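PDB 5YH1: member of s1p family of ribosomal proteins from Pyrococcus furiosus, which probably acts as an exonuclease on nucleic acids; this chain is its DHH domain, which binds manganese. Local coordinates for residues R56-G68 with G127-G139. Sequence-based numbering, arbitrary orientation.
Sequences RPIILRHHADTDG and GDELPLVVIVDNG. With MN (manganese (II) ion), chain F.
Asp137 directly follows strand 132-136, and its carboxylate meets Asp67 across a manganese ion. Asp67 OD2 binds the metal at 2.1 Å and Asp137 OD1 at 2.3 Å, with the two carboxylate planes nearly perpendicular (84°). His163, Asp229 and two waters complete the shell, and Asp67 has a further polar partner in Gly200. A metal-bound water lies between Asp137 OD2 and Asp65 OD2, close to both. That water may soften the closeness of two acidic groups, since Asp65 OD1 lies 3.3 Å from Asp137 OD2. Asp65 in turn N-caps helix 66-86 by accepting from Gly68 N at its OD1. His63 turns its CB toward the same Asp137 OD2.

At the far end of the strands, Arg56 reaches across to the segment leading into strand 132-136. Its CG is anti to the backbone N (chi1 -180°) and the chain bends at chi3, which brings NH1 to Leu130 O at 2.8 Å, in both the carbonyl and guanidinium planes. Glu129 CB covers one guanidinium face, while Glu129 OE2 is only a long, out-of-plane charge partner; Glu54 pairs with NE. With an alanine in place of Arg56, Leu130 O is likely to lose this donor and Glu54 its charge partner. Beside it, Pro57 CG rests 3.3 Å from Glu129 O, and Ile59 CD1 packs alongside Pro131 CG at 3.6 Å.

Between these ends, strands 58-63 and 132-136 run parallel, 14° apart, joined by alternating backbone bonds from Leu132 N to Pro57 O through to His63 N to Val136 O. Leu60 and Val136 pack against helix 66-86, whereas Ile59 and Pro131 face helix 109-126. These are neighbouring strands of a DHH domain's parallel alpha/beta sheet, from whose C-terminal edge Asp137 and, in the helix after strand 58-63, Asp67 reach the manganese.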
loop_
_atom_site.group_PDB
_atom_site.type_symbol
_atom_site.label_atom_id
_atom_site.label_comp_id
_atom_site.label_asym_id
_atom_site.label_seq_id
_atom_site.Cartn_x
_atom_site.Cartn_y
_atom_site.Cartn_z
ATOM N N ARG A 56 5.555 28.857 -10.682
ATOM C CA ARG A 56 5.639 28.126 -9.427
ATOM C C ARG A 56 4.679 26.938 -9.469
ATOM O O ARG A 56 3.543 27.086 -9.926
ATOM C CB ARG A 56 5.269 29.047 -8.267
ATOM C CG ARG A 56 5.327 28.378 -6.901
ATOM C CD ARG A 56 4.877 29.316 -5.795
ATOM N NE ARG A 56 5.672 30.544 -5.755
ATOM C CZ ARG A 56 6.785 30.728 -5.037
ATOM N NH1 ARG A 56 7.289 29.776 -4.256
ATOM N NH2 ARG A 56 7.405 31.900 -5.095
ATOM N N PRO A 57 5.115 25.761 -8.982
ATOM C CA PRO A 57 4.192 24.629 -8.968
ATOM C C PRO A 57 3.063 24.806 -7.970
ATOM O O PRO A 57 3.169 25.603 -7.035
ATOM C CB PRO A 57 5.069 23.430 -8.574
ATOM C CG PRO A 57 6.331 23.988 -8.039
ATOM C CD PRO A 57 6.469 25.400 -8.521
ATOM N N ILE A 58 1.980 24.069 -8.200
ATOM C CA ILE A 58 0.823 24.067 -7.333
ATOM C C ILE A 58 0.500 22.628 -6.956
ATOM O O ILE A 58 0.464 21.749 -7.817
ATOM C CB ILE A 58 -0.385 24.703 -8.045
ATOM C CG1 ILE A 58 -0.120 26.188 -8.294
ATOM C CG2 ILE A 58 -1.670 24.503 -7.241
ATOM C CD1 ILE A 58 -1.189 26.864 -9.133
ATOM N N ILE A 59 0.281 22.397 -5.666
ATOM C CA ILE A 59 -0.292 21.147 -5.186
ATOM C C ILE A 59 -1.706 21.438 -4.719
ATOM O O ILE A 59 -1.912 22.288 -3.848
ATOM C CB ILE A 59 0.437 20.573 -3.962
ATOM C CG1 ILE A 59 1.917 20.435 -4.222
ATOM C CG2 ILE A 59 -0.146 19.211 -3.594
ATOM C CD1 ILE A 59 2.663 20.063 -2.957
ATOM N N LEU A 60 -2.664 20.718 -5.290
ATOM C CA LEU A 60 -4.056 20.806 -4.866
ATOM C C LEU A 60 -4.472 19.502 -4.183
ATOM O O LEU A 60 -4.530 18.450 -4.816
ATOM C CB LEU A 60 -4.957 21.132 -6.061
ATOM C CG LEU A 60 -6.358 21.653 -5.730
ATOM C CD1 LEU A 60 -6.979 22.331 -6.930
ATOM C CD2 LEU A 60 -7.275 20.541 -5.246
ATOM N N ARG A 61 -4.747 19.588 -2.887
ATOM C CA ARG A 61 -5.271 18.476 -2.095
ATOM C C ARG A 61 -6.761 18.662 -1.910
ATOM O O ARG A 61 -7.204 19.768 -1.582
ATOM C CB ARG A 61 -4.637 18.467 -0.710
ATOM C CG ARG A 61 -3.246 17.885 -0.657
ATOM C CD ARG A 61 -3.306 16.436 -0.227
ATOM N NE ARG A 61 -2.025 15.766 -0.408
ATOM C CZ ARG A 61 -1.892 14.454 -0.573
ATOM N NH1 ARG A 61 -2.959 13.662 -0.571
ATOM N NH2 ARG A 61 -0.690 13.930 -0.727
ATOM N N HIS A 62 -7.529 17.588 -2.094
ATOM C CA HIS A 62 -8.965 17.619 -1.855
ATOM C C HIS A 62 -9.479 16.331 -1.239
ATOM O O HIS A 62 -8.959 15.246 -1.503
ATOM C CB HIS A 62 -9.733 17.924 -3.152
ATOM C CG HIS A 62 -9.640 16.845 -4.187
ATOM N ND1 HIS A 62 -10.396 15.695 -4.132
ATOM C CD2 HIS A 62 -8.891 16.749 -5.310
ATOM C CE1 HIS A 62 -10.112 14.932 -5.170
ATOM N NE2 HIS A 62 -9.204 15.549 -5.901
ATOM N N HIS A 63 -10.522 16.454 -0.433
ATOM C CA HIS A 63 -11.201 15.293 0.115
ATOM C C HIS A 63 -11.730 14.406 -1.019
ATOM O O HIS A 63 -12.132 14.913 -2.070
ATOM C CB HIS A 63 -12.334 15.732 1.034
ATOM C CG HIS A 63 -12.943 14.613 1.804
ATOM N ND1 HIS A 63 -14.249 14.212 1.627
ATOM C CD2 HIS A 63 -12.417 13.787 2.735
ATOM C CE1 HIS A 63 -14.505 13.189 2.424
ATOM N NE2 HIS A 63 -13.410 12.915 3.112
ATOM N N ALA A 64 -11.715 13.092 -0.798
ATOM C CA ALA A 64 -11.975 12.113 -1.850
ATOM C C ALA A 64 -13.452 11.709 -1.943
ATOM O O ALA A 64 -13.773 10.521 -1.975
ATOM C CB ALA A 64 -11.109 10.871 -1.639
ATOM N N ASP A 65 -14.353 12.688 -1.981
ATOM C CA ASP A 65 -15.758 12.407 -2.255
ATOM C C ASP A 65 -16.265 13.301 -3.378
ATOM O O ASP A 65 -15.494 14.080 -3.958
ATOM C CB ASP A 65 -16.609 12.498 -0.981
ATOM C CG ASP A 65 -16.693 13.898 -0.406
ATOM O OD1 ASP A 65 -16.090 14.858 -0.936
ATOM O OD2 ASP A 65 -17.358 14.034 0.632
ATOM N N THR A 66 -17.544 13.171 -3.708
ATOM C CA THR A 66 -18.091 13.852 -4.866
ATOM C C THR A 66 -17.842 15.359 -4.802
ATOM O O THR A 66 -17.342 15.941 -5.762
ATOM C CB THR A 66 -19.592 13.531 -5.055
ATOM O OG1 THR A 66 -19.729 12.168 -5.484
ATOM C CG2 THR A 66 -20.222 14.439 -6.109
ATOM N N ASP A 67 -18.156 15.970 -3.665
ATOM C CA ASP A 67 -17.985 17.425 -3.489
ATOM C C ASP A 67 -16.512 17.816 -3.635
ATOM O O ASP A 67 -16.174 18.765 -4.350
ATOM C CB ASP A 67 -18.543 17.847 -2.126
ATOM C CG ASP A 67 -18.462 19.352 -1.878
ATOM O OD1 ASP A 67 -18.842 20.136 -2.771
ATOM O OD2 ASP A 67 -18.028 19.744 -0.767
ATOM N N GLY A 68 -15.632 17.053 -2.989
ATOM C CA GLY A 68 -14.189 17.301 -3.075
ATOM C C GLY A 68 -13.586 17.116 -4.453
ATOM O O GLY A 68 -12.823 17.966 -4.908
ATOM N N GLY A 127 15.498 22.558 -9.444
ATOM C CA GLY A 127 15.497 23.991 -9.128
ATOM C C GLY A 127 14.121 24.641 -9.075
ATOM O O GLY A 127 14.025 25.864 -9.038
ATOM N N ASP A 128 13.051 23.844 -9.070
ATOM C CA ASP A 128 11.692 24.383 -8.924
ATOM C C ASP A 128 11.551 25.157 -7.620
ATOM O O ASP A 128 12.110 24.771 -6.591
ATOM C CB ASP A 128 10.648 23.261 -8.894
ATOM C CG ASP A 128 10.516 22.535 -10.207
ATOM O OD1 ASP A 128 10.790 23.127 -11.260
ATOM O OD2 ASP A 128 10.125 21.355 -10.189
ATOM N N GLU A 129 10.779 26.232 -7.655
ATOM C CA GLU A 129 10.343 26.883 -6.428
ATOM C C GLU A 129 9.441 25.931 -5.644
ATOM O O GLU A 129 8.854 24.999 -6.203
ATOM C CB GLU A 129 9.561 28.156 -6.746
ATOM C CG GLU A 129 10.358 29.241 -7.448
ATOM C CD GLU A 129 11.214 30.040 -6.494
ATOM O OE1 GLU A 129 12.144 29.468 -5.900
ATOM O OE2 GLU A 129 10.957 31.249 -6.336
ATOM N N LEU A 130 9.328 26.173 -4.347
ATOM C CA LEU A 130 8.397 25.429 -3.518
ATOM C C LEU A 130 6.967 25.838 -3.891
ATOM O O LEU A 130 6.716 26.986 -4.266
ATOM C CB LEU A 130 8.671 25.674 -2.042
ATOM C CG LEU A 130 10.049 25.236 -1.540
ATOM C CD1 LEU A 130 10.137 25.479 -0.043
ATOM C CD2 LEU A 130 10.357 23.782 -1.859
ATOM N N PRO A 131 6.033 24.888 -3.831
ATOM C CA PRO A 131 4.710 25.130 -4.408
ATOM C C PRO A 131 3.802 25.994 -3.554
ATOM O O PRO A 131 4.056 26.190 -2.373
ATOM C CB PRO A 131 4.115 23.723 -4.517
ATOM C CG PRO A 131 4.815 22.948 -3.456
ATOM C CD PRO A 131 6.211 23.484 -3.436
ATOM N N LEU A 132 2.768 26.525 -4.194
ATOM C CA LEU A 132 1.589 27.001 -3.503
ATOM C C LEU A 132 0.746 25.761 -3.231
ATOM O O LEU A 132 0.511 24.950 -4.135
ATOM C CB LEU A 132 0.805 27.980 -4.387
ATOM C CG LEU A 132 -0.535 28.504 -3.860
ATOM C CD1 LEU A 132 -0.296 29.438 -2.690
ATOM C CD2 LEU A 132 -1.311 29.214 -4.963
ATOM N N VAL A 133 0.304 25.621 -1.988
ATOM C CA VAL A 133 -0.559 24.524 -1.581
ATOM C C VAL A 133 -2.004 25.021 -1.444
ATOM O O VAL A 133 -2.270 26.000 -0.720
ATOM C CB VAL A 133 -0.071 23.913 -0.254
ATOM C CG1 VAL A 133 -1.033 22.844 0.240
ATOM C CG2 VAL A 133 1.327 23.321 -0.428
ATOM N N VAL A 134 -2.914 24.355 -2.160
ATOM C CA VAL A 134 -4.349 24.654 -2.121
ATOM C C VAL A 134 -5.069 23.424 -1.598
ATOM O O VAL A 134 -4.986 22.355 -2.214
ATOM C CB VAL A 134 -4.908 24.999 -3.519
ATOM C CG1 VAL A 134 -6.382 25.378 -3.435
ATOM C CG2 VAL A 134 -4.105 26.123 -4.167
ATOM N N ILE A 135 -5.749 23.570 -0.457
ATOM C CA ILE A 135 -6.482 22.475 0.170
ATOM C C ILE A 135 -7.967 22.770 0.042
ATOM O O ILE A 135 -8.400 23.888 0.346
ATOM C CB ILE A 135 -6.204 22.342 1.675
ATOM C CG1 ILE A 135 -4.741 22.610 2.005
ATOM C CG2 ILE A 135 -6.654 20.965 2.166
ATOM C CD1 ILE A 135 -3.793 21.550 1.487
ATOM N N VAL A 136 -8.740 21.762 -0.362
ATOM C CA VAL A 136 -10.134 21.964 -0.769
ATOM C C VAL A 136 -11.022 20.877 -0.184
ATOM O O VAL A 136 -10.696 19.683 -0.266
ATOM C CB VAL A 136 -10.250 21.943 -2.300
ATOM C CG1 VAL A 136 -11.691 22.151 -2.746
ATOM C CG2 VAL A 136 -9.335 22.994 -2.912
ATOM N N ASP A 137 -12.143 21.298 0.396
ATOM C CA ASP A 137 -13.069 20.420 1.129
ATOM C C ASP A 137 -12.451 19.771 2.378
ATOM O O ASP A 137 -13.061 18.924 3.034
ATOM C CB ASP A 137 -13.689 19.367 0.200
ATOM C CG ASP A 137 -14.954 18.757 0.780
ATOM O OD1 ASP A 137 -15.790 19.521 1.330
ATOM O OD2 ASP A 137 -15.102 17.520 0.714
ATOM N N ASN A 138 -11.245 20.211 2.706
ATOM C CA ASN A 138 -10.520 19.834 3.902
ATOM C C ASN A 138 -9.751 21.100 4.244
ATOM O O ASN A 138 -9.725 22.030 3.435
ATOM C CB ASN A 138 -9.503 18.718 3.606
ATOM C CG ASN A 138 -10.055 17.320 3.810
ATOM O OD1 ASN A 138 -11.203 17.131 4.198
ATOM N ND2 ASN A 138 -9.219 16.315 3.531
ATOM N N GLY A 139 -9.107 21.122 5.410
ATOM C CA GLY A 139 -8.104 22.144 5.696
ATOM C C GLY A 139 -8.523 23.273 6.618
ATOM O O GLY A 139 -7.673 23.989 7.148
HETATM MN MN MN F . -17.980 18.804 1.126
HETATM O O HOH W 1 -17.478 16.748 0.654
HETATM O O HOH W 2 -18.423 17.833 3.079
#